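PDB 6SER: START domain-containing protein 10 from Homo sapiens, which transfers phosphatidylcholine and phosphatidylethanolamine between membranes, preferring species with a palmitoyl or stearoyl chain at sn-1 and an unsaturated chain at sn-2. Local coordinates for residues V85-E90 / R134-M139. Residues are numbered along the deposited sequence; the frame is centred on the assembly and turned at random.
Sequences VLHDIE and RSWLPM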
ATOM      1  N   VAL A  85       6.974  -5.550   8.404  1.00 24.22           N
ATOM      2  CA  VAL A  85       7.700  -4.819   7.371  1.00 30.14           C
ATOM      3  C   VAL A  85       6.772  -3.850   6.649  1.00 30.72           C
ATOM      4  O   VAL A  85       7.139  -2.701   6.376  1.00 29.61           O
ATOM      5  CB  VAL A  85       8.357  -5.818   6.406  1.00 31.01           C
ATOM      6  CG1 VAL A  85       8.948  -5.100   5.198  1.00 31.61           C
ATOM      7  CG2 VAL A  85       9.408  -6.620   7.151  1.00 31.42           C
ATOM      8  N   LEU A  86       5.552  -4.292   6.340  1.00 19.84           N
ATOM      9  CA  LEU A  86       4.588  -3.381   5.738  1.00 26.19           C
ATOM     10  C   LEU A  86       4.239  -2.230   6.674  1.00 30.06           C
ATOM     11  O   LEU A  86       4.012  -1.110   6.210  1.00 33.77           O
ATOM     12  CB  LEU A  86       3.326  -4.140   5.334  1.00 24.13           C
ATOM     13  CG  LEU A  86       3.516  -5.088   4.143  1.00 39.00           C
ATOM     14  CD1 LEU A  86       2.221  -5.812   3.781  1.00 35.52           C
ATOM     15  CD2 LEU A  86       4.052  -4.319   2.961  1.00 39.59           C
ATOM     16  N   HIS A  87       4.215  -2.474   7.985  1.00 27.27           N
ATOM     17  CA  HIS A  87       3.823  -1.435   8.929  1.00 26.30           C
ATOM     18  C   HIS A  87       4.957  -0.468   9.255  1.00 27.39           C
ATOM     19  O   HIS A  87       4.692   0.693   9.579  1.00 33.11           O
ATOM     20  CB  HIS A  87       3.313  -2.066  10.229  1.00 26.89           C
ATOM     21  CG  HIS A  87       1.824  -2.234  10.284  1.00 27.71           C
ATOM     22  ND1 HIS A  87       0.956  -1.165  10.315  1.00 26.73           N
ATOM     23  CD2 HIS A  87       1.050  -3.348  10.351  1.00 24.79           C
ATOM     24  CE1 HIS A  87      -0.289  -1.610  10.386  1.00 26.01           C
ATOM     25  NE2 HIS A  87      -0.259  -2.931  10.404  1.00 29.27           N
ATOM     26  N   ASP A  88       6.216  -0.914   9.175  1.00 27.78           N
ATOM     27  CA  ASP A  88       7.347  -0.181   9.750  1.00 26.91           C
ATOM     28  C   ASP A  88       7.751   0.971   8.841  1.00 23.62           C
ATOM     29  O   ASP A  88       8.608   0.825   7.968  1.00 28.12           O
ATOM     30  CB  ASP A  88       8.525  -1.123   9.980  1.00 28.96           C
ATOM     31  CG  ASP A  88       9.574  -0.533  10.912  1.00 28.43           C
ATOM     32  OD1 ASP A  88      10.043  -1.254  11.811  1.00 29.03           O
ATOM     33  OD2 ASP A  88       9.925   0.656  10.743  1.00 26.50           O
ATOM     34  N   ILE A  89       7.159   2.146   9.085  1.00 24.74           N
ATOM     35  CA  ILE A  89       7.481   3.341   8.297  1.00 30.73           C
ATOM     36  C   ILE A  89       8.975   3.624   8.320  1.00 29.63           C
ATOM     37  O   ILE A  89       9.573   3.958   7.290  1.00 30.32           O
ATOM     38  CB  ILE A  89       6.679   4.561   8.797  1.00 34.53           C
ATOM     39  CG1 ILE A  89       5.227   4.465   8.348  1.00 38.57           C
ATOM     40  CG2 ILE A  89       7.266   5.850   8.251  1.00 33.18           C
ATOM     41  CD1 ILE A  89       4.291   4.134   9.447  1.00 46.61           C
ATOM     42  N   GLU A  90       9.602   3.497   9.493  1.00 26.26           N
ATOM     43  CA  GLU A  90      11.019   3.822   9.621  1.00 30.82           C
ATOM     44  C   GLU A  90      11.884   2.936   8.734  1.00 31.36           C
ATOM     45  O   GLU A  90      12.817   3.419   8.082  1.00 30.46           O
ATOM     46  CB  GLU A  90      11.455   3.685  11.080  1.00 30.64           C
ATOM     47  CG  GLU A  90      12.943   3.828  11.246  1.00 36.79           C
ATOM     48  CD  GLU A  90      13.422   3.600  12.680  1.00 42.50           C
ATOM     49  OE1 GLU A  90      14.495   4.125  13.009  1.00 42.16           O
ATOM     50  OE2 GLU A  90      12.748   2.903  13.465  1.00 37.99           O
ATOM     51  N   ARG A 134      -4.942   4.960   5.933  1.00 26.92           N
ATOM     52  CA  ARG A 134      -4.525   3.569   6.009  1.00 25.38           C
ATOM     53  C   ARG A 134      -5.272   2.900   7.151  1.00 27.77           C
ATOM     54  O   ARG A 134      -5.455   3.506   8.213  1.00 28.86           O
ATOM     55  CB  ARG A 134      -3.000   3.472   6.239  1.00 27.14           C
ATOM     56  CG  ARG A 134      -2.418   2.071   6.163  1.00 37.09           C
ATOM     57  CD  ARG A 134      -0.888   2.097   6.152  1.00 38.32           C
ATOM     58  NE  ARG A 134      -0.299   2.323   7.477  1.00 59.26           N
ATOM     59  CZ  ARG A 134       0.097   3.509   7.945  1.00 54.91           C
ATOM     60  NH1 ARG A 134       0.632   3.604   9.163  1.00 43.09           N
ATOM     61  NH2 ARG A 134      -0.037   4.604   7.204  1.00 56.37           N
ATOM     62  N   SER A 135      -5.703   1.655   6.942  1.00 26.71           N
ATOM     63  CA  SER A 135      -6.306   0.884   8.022  1.00 25.21           C
ATOM     64  C   SER A 135      -5.919  -0.582   7.912  1.00 26.77           C
ATOM     65  O   SER A 135      -5.737  -1.109   6.812  1.00 29.60           O
ATOM     66  CB  SER A 135      -7.823   1.005   8.031  1.00 24.01           C
ATOM     67  OG  SER A 135      -8.332   0.517   9.263  1.00 29.03           O
ATOM     68  N   TRP A 136      -5.802  -1.237   9.064  1.00 24.82           N
ATOM     69  CA  TRP A 136      -5.251  -2.582   9.137  1.00 27.66           C
ATOM     70  C   TRP A 136      -6.095  -3.460  10.045  1.00 28.71           C
ATOM     71  O   TRP A 136      -6.720  -2.983  10.994  1.00 29.80           O
ATOM     72  CB  TRP A 136      -3.801  -2.564   9.633  1.00 24.20           C
ATOM     73  CG  TRP A 136      -3.561  -1.744  10.864  1.00 25.78           C
ATOM     74  CD1 TRP A 136      -3.478  -2.206  12.150  1.00 23.54           C
ATOM     75  CD2 TRP A 136      -3.334  -0.326  10.933  1.00 24.98           C
ATOM     76  NE1 TRP A 136      -3.220  -1.165  13.014  1.00 24.79           N
ATOM     77  CE2 TRP A 136      -3.135  -0.001  12.296  1.00 25.36           C
ATOM     78  CE3 TRP A 136      -3.279   0.697   9.981  1.00 25.97           C
ATOM     79  CZ2 TRP A 136      -2.882   1.308  12.725  1.00 28.81           C
ATOM     80  CZ3 TRP A 136      -3.042   1.999  10.409  1.00 22.98           C
ATOM     81  CH2 TRP A 136      -2.845   2.292  11.765  1.00 28.87           C
ATOM     82  N   LEU A 137      -6.099  -4.761   9.743  1.00 33.14           N
ATOM     83  CA  LEU A 137      -6.919  -5.715  10.476  1.00 30.95           C
ATOM     84  C   LEU A 137      -6.318  -7.115  10.435  1.00 37.70           C
ATOM     85  O   LEU A 137      -6.291  -7.751   9.372  1.00 35.50           O
ATOM     86  CB  LEU A 137      -8.341  -5.750   9.901  1.00 30.51           C
ATOM     87  CG  LEU A 137      -9.383  -6.546  10.690  1.00 41.55           C
ATOM     88  CD1 LEU A 137      -9.541  -5.961  12.092  1.00 33.39           C
ATOM     89  CD2 LEU A 137     -10.718  -6.551   9.957  1.00 43.62           C
ATOM     90  N   PRO A 138      -5.900  -7.692  11.558  1.00 32.69           N
ATOM     91  CA  PRO A 138      -5.504  -9.081  11.577  1.00 38.98           C
ATOM     92  C   PRO A 138      -6.791  -9.908  11.532  1.00 37.79           C
ATOM     93  O   PRO A 138      -7.608  -9.617  12.233  1.00 44.47           O
ATOM     94  CB  PRO A 138      -4.889  -9.241  12.949  1.00 32.34           C
ATOM     95  CG  PRO A 138      -4.569  -7.853  13.323  1.00 37.99           C
ATOM     96  CD  PRO A 138      -5.668  -7.006  12.765  1.00 31.28           C
ATOM     97  N   MET A 139      -6.933 -10.845  10.613  1.00 44.48           N
ATOM     98  CA  MET A 139      -8.163 -11.669  10.546  1.00 53.45           C
ATOM     99  C   MET A 139      -7.718 -13.091  10.826  1.00 63.95           C
ATOM    100  O   MET A 139      -7.354 -13.769   9.914  1.00 68.87           O
ATOM    101  CB  MET A 139      -8.884 -11.668   9.196  1.00 55.35           C
ATOM    102  CG  MET A 139      -9.502 -10.375   8.723  1.00 71.81           C
ATOM    103  SD  MET A 139     -10.795  -9.625   9.779  1.00105.36           S
ATOM    104  CE  MET A 139     -12.134 -10.805   9.658  1.00 62.87           C
TER
HETATM  105  O   HOH W   1       1.914   1.406   9.815  1.00 40.12           O
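Chi1 of 49° sets CG of Trp136 between its backbone N and carbonyl carbon, presenting one face of the indole to His87; the histidine ring swings off the last turn of helix 79-87 to meet it. The two form a T-shaped pair inside the START domain's helix-grip fold, where helices pack against a curved beta sheet, to which strand 127-139 belongs. His87 brings its edge: CE1 stands 3.3 Å from both CG and CD2 of Trp136, while NE2 lies close to Trp136 CB. The planes are almost perpendicular, at 86°. The centroids of the imidazole and the five-membered ring of the indole are 4.4 Å apart. Trp236 stacks on the histidine ring and Tyr83 meets it edge-to-face, so the ring lies among three aromatic neighbours.

No direct hydrogen bond joins the two segments; a water does the work instead. It donates to the carbonyl oxygen His87 O, sits in the imidazole plane at 2.8 Å from His87 ND1, and accepts from Arg134 NH1. Arg134 runs extended from the strand and then bends at chi3 (78°), which turns its guanidinium toward the helix side. Asp113 and Asp104 form salt bridges with the same NH1, and their carboxylates probably offset the arginine's charge beside the imidazole. Past the helix break at Asp88, whose side-chain OD2 caps the N of Tyr91, Ile89 reaches back toward the strand. Its CD1 methyl ends 3.7 Å from Arg134 NH1, approaching the guanidinium obliquely.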